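Local coordinates for protein antitoxin epsilon (Streptococcus pyogenes, PDB 1GVN) that neutralises the cognate zeta toxin as the antitoxin of a plasmid-borne type II toxin-antitoxin system that kills plasmid-free cells, at residues I11-N15 against N57-Y61; V21-V25 against M76-K81; Q49-K54 against Y72-M76. All coordinates share one frame; numbering follows the deposited sequence.

Interaction 1: residues I11-N15 against N57-Y61; sequences IEIIN and NLFDY
Leu58 and Phe59 meet Ile11, Ile14 and Asn15 where the loop between helices 42-54 and 63-83 passes helix 5-31. Asn57 begins the loop segment. Asn57 OD1 accepts a hydrogen bond from Phe59 N at 3.1 Å, closing an Asx turn. The donor sits above the carbonyl plane, 68° out of it. The short 3-10 turn 58-60 follows directly.

Leu58 is the main hydrophobic residue on the loop side. Its side chain and that of Ile11 run past each other in opposite directions, with Ile11 CD1 4.0 Å from Leu58 CB. Leu58 CD1 meets Ile14 CG2 tip to tip at 3.8 Å. The same methyl, Leu58 CD1, lies 3.8 Å from Asn15 OD1, so the amide of Asn15 borders the apolar patch. Phe59 crosses Ile11 at about a right angle. Ile11 CD1 approaches the ring obliquely and comes within 3.6 Å of Phe59 CD1. The extended outer chain of Ile11 (chi2 178°) carries this methyl to both loop residues. Tyr61 has other partners: it packs on Leu66 and Val69, and its OH is hydrogen-bonded to Gln40 O of the second subunit.

The two segments are joined mainly by van der Waals contact of apolar side chains, while the Asx turn and backbone bonds help hold the turn. Between these two segments the contact depends on apolar fit rather than on directed polar bonds.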
# COMPACT_ATOMS: atom_id res chain seq x y z
N ILE A 11 -14.78 8.79 -8.33
CA ILE A 11 -13.91 8.10 -9.27
C ILE A 11 -13.00 9.07 -10.02
O ILE A 11 -11.83 8.78 -10.26
CB ILE A 11 -14.73 7.26 -10.27
CG1 ILE A 11 -15.37 6.08 -9.53
CG2 ILE A 11 -13.84 6.78 -11.42
CD1 ILE A 11 -16.25 5.19 -10.39
N GLU A 12 -13.53 10.24 -10.39
CA GLU A 12 -12.74 11.22 -11.10
C GLU A 12 -11.59 11.71 -10.22
O GLU A 12 -10.47 11.91 -10.70
CB GLU A 12 -13.61 12.41 -11.53
CG GLU A 12 -12.90 13.41 -12.44
CD GLU A 12 -12.39 14.64 -11.69
OE1 GLU A 12 -11.70 14.48 -10.66
OE2 GLU A 12 -12.66 15.77 -12.16
N ILE A 13 -11.87 11.91 -8.94
CA ILE A 13 -10.84 12.37 -8.01
C ILE A 13 -9.79 11.28 -7.82
O ILE A 13 -8.59 11.54 -7.86
CB ILE A 13 -11.45 12.76 -6.64
CG1 ILE A 13 -12.41 13.94 -6.81
CG2 ILE A 13 -10.35 13.11 -5.64
CD1 ILE A 13 -11.75 15.21 -7.33
N ILE A 14 -10.24 10.04 -7.62
CA ILE A 14 -9.33 8.92 -7.45
C ILE A 14 -8.38 8.82 -8.64
O ILE A 14 -7.17 8.72 -8.46
CB ILE A 14 -10.08 7.57 -7.32
CG1 ILE A 14 -10.81 7.51 -5.99
CG2 ILE A 14 -9.09 6.40 -7.45
CD1 ILE A 14 -11.74 6.32 -5.87
N ASN A 15 -8.93 8.86 -9.85
CA ASN A 15 -8.10 8.75 -11.04
C ASN A 15 -7.06 9.86 -11.14
O ASN A 15 -5.94 9.62 -11.57
CB ASN A 15 -8.97 8.72 -12.30
CG ASN A 15 -9.69 7.39 -12.47
OD1 ASN A 15 -9.19 6.35 -12.03
ND2 ASN A 15 -10.85 7.41 -13.11
N ASN A 57 -11.44 -2.34 -11.32
CA ASN A 57 -12.47 -1.62 -12.06
C ASN A 57 -13.32 -0.87 -11.05
O ASN A 57 -14.20 -1.45 -10.41
CB ASN A 57 -13.36 -2.57 -12.85
CG ASN A 57 -14.62 -1.88 -13.36
OD1 ASN A 57 -14.58 -0.70 -13.72
ND2 ASN A 57 -15.73 -2.60 -13.40
N LEU A 58 -13.06 0.43 -10.92
CA LEU A 58 -13.77 1.26 -9.96
C LEU A 58 -15.26 1.38 -10.21
O LEU A 58 -16.02 1.72 -9.31
CB LEU A 58 -13.15 2.66 -9.92
CG LEU A 58 -11.65 2.71 -9.59
CD1 LEU A 58 -11.15 4.15 -9.69
CD2 LEU A 58 -11.41 2.15 -8.19
N PHE A 59 -15.70 1.10 -11.44
CA PHE A 59 -17.12 1.20 -11.75
C PHE A 59 -17.94 0.09 -11.11
O PHE A 59 -19.17 0.15 -11.11
CB PHE A 59 -17.31 1.19 -13.27
CG PHE A 59 -16.65 2.35 -13.96
CD1 PHE A 59 -16.97 3.66 -13.61
CD2 PHE A 59 -15.66 2.14 -14.92
CE1 PHE A 59 -16.33 4.74 -14.20
CE2 PHE A 59 -15.01 3.20 -15.52
CZ PHE A 59 -15.34 4.51 -15.16
N ASP A 60 -17.26 -0.89 -10.54
CA ASP A 60 -17.94 -2.02 -9.90
C ASP A 60 -18.02 -1.83 -8.38
O ASP A 60 -18.65 -2.63 -7.68
CB ASP A 60 -17.18 -3.31 -10.25
CG ASP A 60 -17.76 -4.53 -9.56
OD1 ASP A 60 -18.98 -4.79 -9.70
OD2 ASP A 60 -16.99 -5.25 -8.88
N TYR A 61 -17.39 -0.77 -7.88
CA TYR A 61 -17.36 -0.50 -6.44
C TYR A 61 -18.50 0.35 -5.90
O TYR A 61 -19.03 1.23 -6.59
CB TYR A 61 -16.05 0.19 -6.06
CG TYR A 61 -14.84 -0.72 -6.01
CD1 TYR A 61 -14.94 -2.08 -6.30
CD2 TYR A 61 -13.59 -0.22 -5.65
CE1 TYR A 61 -13.83 -2.92 -6.23
CE2 TYR A 61 -12.48 -1.04 -5.58
CZ TYR A 61 -12.60 -2.39 -5.87
OH TYR A 61 -11.50 -3.21 -5.79

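Interaction 2: residues V21-V25 against M76-K81; sequences VYNRV and MNRYSK
Arg24 reaches from helix 5-31 to Asn77 and Ser80 on helix 63-83. Arg24 NH1 donates to Asn77 OD1 at 2.8 Å and to Ser80 OG at 2.9 Å. Arg24 NH2 adds a longer bond to Asn77 OD1 at 3.2 Å, so two nitrogens grip one oxygen end-on. Asn77 ND2 is hydrogen-bonded to an acidic side chain of the other protein's chain. Both acceptors of Arg24 lie near the guanidinium plane, and the amide plane of Asn77 is turned 34° from it. The arginine chain is extended as far as CD and then bends (chi3 -57°), which swings the guanidinium across to the other helix. Lys81 CE lies over one guanidinium face, 3.7 Å from Arg24 NH2. Outside the two segments, Lys81 NZ pairs with an acidic side chain of the other protein's chain.

The contact joins the first and last helices of this all-helical antitoxin. Here the two segments run nearly parallel, 17° apart, with their axes 9.9 Å from each other.

Beside these bonds, Val21 divides its methyls between neighbouring residues. Val21 CG2 rests 3.6 Å from Asn77 CB, and Val21 CG1 lies 4.0 Å from Met76 CB. Further along, Val25 CG2 touches Ser80 CB at 4.0 Å.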
# COMPACT_ATOMS: atom_id res chain seq x y z
N VAL A 21 0.30 10.07 -7.79
CA VAL A 21 1.12 9.22 -6.93
C VAL A 21 1.91 8.19 -7.75
O VAL A 21 3.11 8.00 -7.54
CB VAL A 21 0.23 8.48 -5.89
CG1 VAL A 21 1.05 7.52 -5.05
CG2 VAL A 21 -0.46 9.51 -4.99
N TYR A 22 1.23 7.54 -8.69
CA TYR A 22 1.88 6.54 -9.52
C TYR A 22 3.01 7.19 -10.32
O TYR A 22 4.13 6.67 -10.37
CB TYR A 22 0.89 5.90 -10.48
CG TYR A 22 1.50 4.80 -11.30
CD1 TYR A 22 1.64 3.51 -10.78
CD2 TYR A 22 1.98 5.05 -12.59
CE1 TYR A 22 2.25 2.49 -11.53
CE2 TYR A 22 2.58 4.05 -13.34
CZ TYR A 22 2.71 2.77 -12.81
OH TYR A 22 3.31 1.79 -13.56
N ASN A 23 2.71 8.32 -10.95
CA ASN A 23 3.71 9.01 -11.76
C ASN A 23 4.93 9.43 -10.96
O ASN A 23 6.04 9.35 -11.46
CB ASN A 23 3.09 10.22 -12.47
CG ASN A 23 2.21 9.81 -13.63
OD1 ASN A 23 2.44 8.78 -14.25
ND2 ASN A 23 1.19 10.63 -13.94
N ARG A 24 4.72 9.87 -9.72
CA ARG A 24 5.84 10.26 -8.86
C ARG A 24 6.74 9.05 -8.68
O ARG A 24 7.96 9.13 -8.83
CB ARG A 24 5.32 10.73 -7.49
CG ARG A 24 6.42 11.03 -6.47
CD ARG A 24 5.81 11.41 -5.12
NE ARG A 24 4.91 12.55 -5.25
CZ ARG A 24 3.65 12.58 -4.82
NH1 ARG A 24 3.13 11.51 -4.22
NH2 ARG A 24 2.91 13.65 -5.02
N VAL A 25 6.14 7.91 -8.34
CA VAL A 25 6.89 6.69 -8.13
C VAL A 25 7.56 6.20 -9.41
O VAL A 25 8.74 5.82 -9.39
CB VAL A 25 5.98 5.57 -7.57
CG1 VAL A 25 6.79 4.29 -7.38
CG2 VAL A 25 5.39 6.02 -6.24
N MET A 76 -0.94 6.55 0.20
CA MET A 76 0.22 6.27 -0.64
C MET A 76 0.84 7.58 -1.12
O MET A 76 2.03 7.64 -1.43
CB MET A 76 -0.17 5.39 -1.84
CG MET A 76 -0.40 3.93 -1.46
SD MET A 76 1.10 3.20 -0.71
CE MET A 76 0.88 1.48 -1.09
N ASN A 77 0.02 8.63 -1.18
CA ASN A 77 0.53 9.94 -1.59
C ASN A 77 1.51 10.36 -0.49
O ASN A 77 2.63 10.78 -0.77
CB ASN A 77 -0.62 10.95 -1.71
CG ASN A 77 -0.17 12.30 -2.24
OD1 ASN A 77 0.66 12.38 -3.14
ND2 ASN A 77 -0.73 13.37 -1.68
N ARG A 78 1.08 10.20 0.75
CA ARG A 78 1.90 10.54 1.91
C ARG A 78 3.13 9.65 2.00
O ARG A 78 4.25 10.13 2.15
CB ARG A 78 1.09 10.41 3.20
CG ARG A 78 -0.03 11.43 3.38
CD ARG A 78 -0.60 11.37 4.79
NE ARG A 78 -1.33 10.13 5.06
CZ ARG A 78 -2.63 9.96 4.83
NH1 ARG A 78 -3.35 10.95 4.33
NH2 ARG A 78 -3.21 8.80 5.11
N TYR A 79 2.92 8.34 1.92
CA TYR A 79 4.01 7.38 2.02
C TYR A 79 5.08 7.51 0.93
O TYR A 79 6.27 7.45 1.22
CB TYR A 79 3.46 5.95 2.01
CG TYR A 79 4.53 4.89 2.08
CD1 TYR A 79 5.34 4.76 3.20
CD2 TYR A 79 4.77 4.05 0.99
CE1 TYR A 79 6.37 3.81 3.25
CE2 TYR A 79 5.78 3.10 1.02
CZ TYR A 79 6.57 2.99 2.15
OH TYR A 79 7.60 2.09 2.14
N SER A 80 4.66 7.70 -0.32
CA SER A 80 5.61 7.82 -1.42
C SER A 80 6.55 9.00 -1.21
O SER A 80 7.75 8.90 -1.48
CB SER A 80 4.88 7.97 -2.76
OG SER A 80 4.07 9.13 -2.80
N LYS A 81 6.01 10.12 -0.72
CA LYS A 81 6.83 11.30 -0.49
C LYS A 81 7.95 11.02 0.51
O LYS A 81 8.99 11.68 0.48
CB LYS A 81 5.96 12.45 0.02
CG LYS A 81 4.94 12.94 -0.99
CD LYS A 81 4.15 14.12 -0.44
CE LYS A 81 3.12 14.60 -1.44
NZ LYS A 81 2.31 15.73 -0.90

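Interaction 3: residues Q49-K54 against Y72-M76; sequences QLKLAK and YWRSM
This is a buried, mainly apolar contact between two antiparallel helix segments near the centre of the chain. Leu50 and Ala53 on helix 42-54 touch Tyr72, Trp73 and Met76 on helix 63-83. The segment axes are 12.4 Å apart, and large side chains of helix 63-83 span much of that distance.

One methyl, Leu50 CD2, touches all three of these residues. Leu50 CD2 lies 3.6 Å from Tyr72 OH, 3.8 Å from Trp73 CZ3 and close to Met76 CG. Both aromatic rings meet the CB of Ala53. Tyr72 CG is anti to the backbone N (chi1 170°), and the ring runs out toward Ala53. Ala53 CB is 3.6 Å from Tyr72 CE2 and 3.8 Å from Trp73 CZ2, oblique to both rings. Lys54 crosses the indole at about a right angle, with Lys54 CG 4.0 Å from Trp73 CZ2. The charged end of Lys54 turns elsewhere, to an acidic side chain of another protein's chain.

Within helix 63-83 side chains also pack on one another: Met76 CG lies over one face of the Tyr72 ring and Tyr72 CD2 over one face of the indole, each toward the rim. The indole N-H is satisfied by a water in the ring plane, 2.8 Å from Trp73 NE1. That water donates to Ala53 O at 3.3 Å, so it bridges the two helices. Tyr72 OH is hydrogen-bonded to Gln49 OE1 of the second subunit, which links this core to the second copy of the antitoxin.

Helix 5-31 completes the surroundings: Leu50 packs on its Tyr22 and Val25, and Trp73 on its Leu17 and Ser18.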
# COMPACT_ATOMS: atom_id res chain seq x y z
N GLN A 49 3.13 -2.53 -6.12
CA GLN A 49 1.88 -2.52 -5.36
C GLN A 49 0.88 -1.54 -5.96
O GLN A 49 -0.30 -1.81 -6.03
CB GLN A 49 2.15 -2.17 -3.89
CG GLN A 49 2.94 -3.22 -3.14
CD GLN A 49 3.19 -2.83 -1.69
OE1 GLN A 49 2.25 -2.64 -0.92
NE2 GLN A 49 4.46 -2.73 -1.32
N LEU A 50 1.42 -0.42 -6.44
CA LEU A 50 0.58 0.59 -7.06
C LEU A 50 0.00 0.06 -8.37
O LEU A 50 -1.15 0.34 -8.71
CB LEU A 50 1.38 1.88 -7.31
CG LEU A 50 1.94 2.61 -6.07
CD1 LEU A 50 2.50 3.97 -6.48
CD2 LEU A 50 0.84 2.80 -5.03
N LYS A 51 0.80 -0.72 -9.10
CA LYS A 51 0.32 -1.32 -10.35
C LYS A 51 -0.85 -2.25 -10.02
O LYS A 51 -1.86 -2.30 -10.73
CB LYS A 51 1.44 -2.12 -11.03
CG LYS A 51 2.55 -1.26 -11.64
CD LYS A 51 3.67 -2.13 -12.24
CE LYS A 51 4.65 -1.29 -13.06
NZ LYS A 51 4.10 -0.94 -14.41
N LEU A 52 -0.71 -3.00 -8.94
CA LEU A 52 -1.75 -3.93 -8.51
C LEU A 52 -3.02 -3.15 -8.15
O LEU A 52 -4.13 -3.55 -8.50
CB LEU A 52 -1.24 -4.74 -7.32
CG LEU A 52 -1.94 -6.05 -6.96
CD1 LEU A 52 -1.16 -6.75 -5.85
CD2 LEU A 52 -3.36 -5.78 -6.53
N ALA A 53 -2.84 -2.04 -7.46
CA ALA A 53 -3.96 -1.20 -7.05
C ALA A 53 -4.74 -0.67 -8.25
O ALA A 53 -5.97 -0.61 -8.22
CB ALA A 53 -3.45 -0.04 -6.20
N LYS A 54 -4.02 -0.30 -9.30
CA LYS A 54 -4.61 0.26 -10.52
C LYS A 54 -5.32 -0.73 -11.45
O LYS A 54 -5.98 -0.31 -12.40
CB LYS A 54 -3.53 0.99 -11.32
CG LYS A 54 -3.05 2.29 -10.69
CD LYS A 54 -1.88 2.85 -11.47
CE LYS A 54 -2.25 3.08 -12.93
NZ LYS A 54 -1.06 3.24 -13.79
N TYR A 72 -6.83 5.12 0.29
CA TYR A 72 -5.65 4.35 -0.07
C TYR A 72 -4.66 5.27 -0.80
O TYR A 72 -3.47 5.32 -0.47
CB TYR A 72 -6.02 3.21 -1.01
CG TYR A 72 -4.82 2.51 -1.63
CD1 TYR A 72 -4.17 1.47 -0.96
CD2 TYR A 72 -4.32 2.91 -2.87
CE1 TYR A 72 -3.05 0.85 -1.51
CE2 TYR A 72 -3.19 2.29 -3.43
CZ TYR A 72 -2.57 1.27 -2.75
OH TYR A 72 -1.46 0.65 -3.30
N TRP A 73 -5.16 5.98 -1.80
CA TRP A 73 -4.31 6.87 -2.57
C TRP A 73 -3.82 8.05 -1.77
O TRP A 73 -2.73 8.56 -2.03
CB TRP A 73 -5.03 7.30 -3.85
CG TRP A 73 -5.13 6.16 -4.80
CD1 TRP A 73 -6.23 5.41 -5.09
CD2 TRP A 73 -4.04 5.56 -5.52
NE1 TRP A 73 -5.90 4.38 -5.94
CE2 TRP A 73 -4.56 4.45 -6.22
CE3 TRP A 73 -2.68 5.86 -5.63
CZ2 TRP A 73 -3.76 3.64 -7.03
CZ3 TRP A 73 -1.88 5.05 -6.43
CH2 TRP A 73 -2.43 3.95 -7.12
N ARG A 74 -4.60 8.50 -0.79
CA ARG A 74 -4.15 9.60 0.04
C ARG A 74 -2.96 9.08 0.86
O ARG A 74 -1.93 9.74 0.97
CB ARG A 74 -5.23 10.08 1.01
CG ARG A 74 -6.46 10.72 0.38
CD ARG A 74 -7.26 11.49 1.44
NE ARG A 74 -8.60 11.87 0.99
CZ ARG A 74 -9.68 11.13 1.16
NH1 ARG A 74 -9.60 9.96 1.78
NH2 ARG A 74 -10.86 11.56 0.71
N SER A 75 -3.11 7.88 1.43
CA SER A 75 -2.03 7.33 2.24
C SER A 75 -0.77 7.05 1.42
O SER A 75 0.34 7.28 1.90
CB SER A 75 -2.46 6.05 2.97
OG SER A 75 -2.72 4.99 2.07
N MET A 76 -0.94 6.55 0.20
CA MET A 76 0.22 6.27 -0.64
C MET A 76 0.84 7.58 -1.12
O MET A 76 2.03 7.64 -1.43
CB MET A 76 -0.17 5.39 -1.84
CG MET A 76 -0.40 3.93 -1.46
SD MET A 76 1.10 3.20 -0.71
CE MET A 76 0.88 1.48 -1.09
O HOH W 1 -7.24 2.19 -7.13

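Overall arrangement
The three contacts link all three helices of the chain. Interaction 1 sets the loop after helix 42-54 against helix 5-31. Interaction 2 joins helices 5-31 and 63-83, and interaction 3 joins helices 42-54 and 63-83. Along the chain, interaction 3 is nested inside the loop closed by interaction 2, while interaction 1 alternates with both. Interactions 2 and 3 have centres about 8 Å apart and share Met76. A probable hydrogen bond of Tyr22 OH with Lys51 NZ also connects them. Interaction 1 is more peripheral, its centre about 13 Å from that of interaction 3, yet Ile14 touches Trp73. The same helices that pack within the chain also contribute to its contact with the second antitoxin subunit.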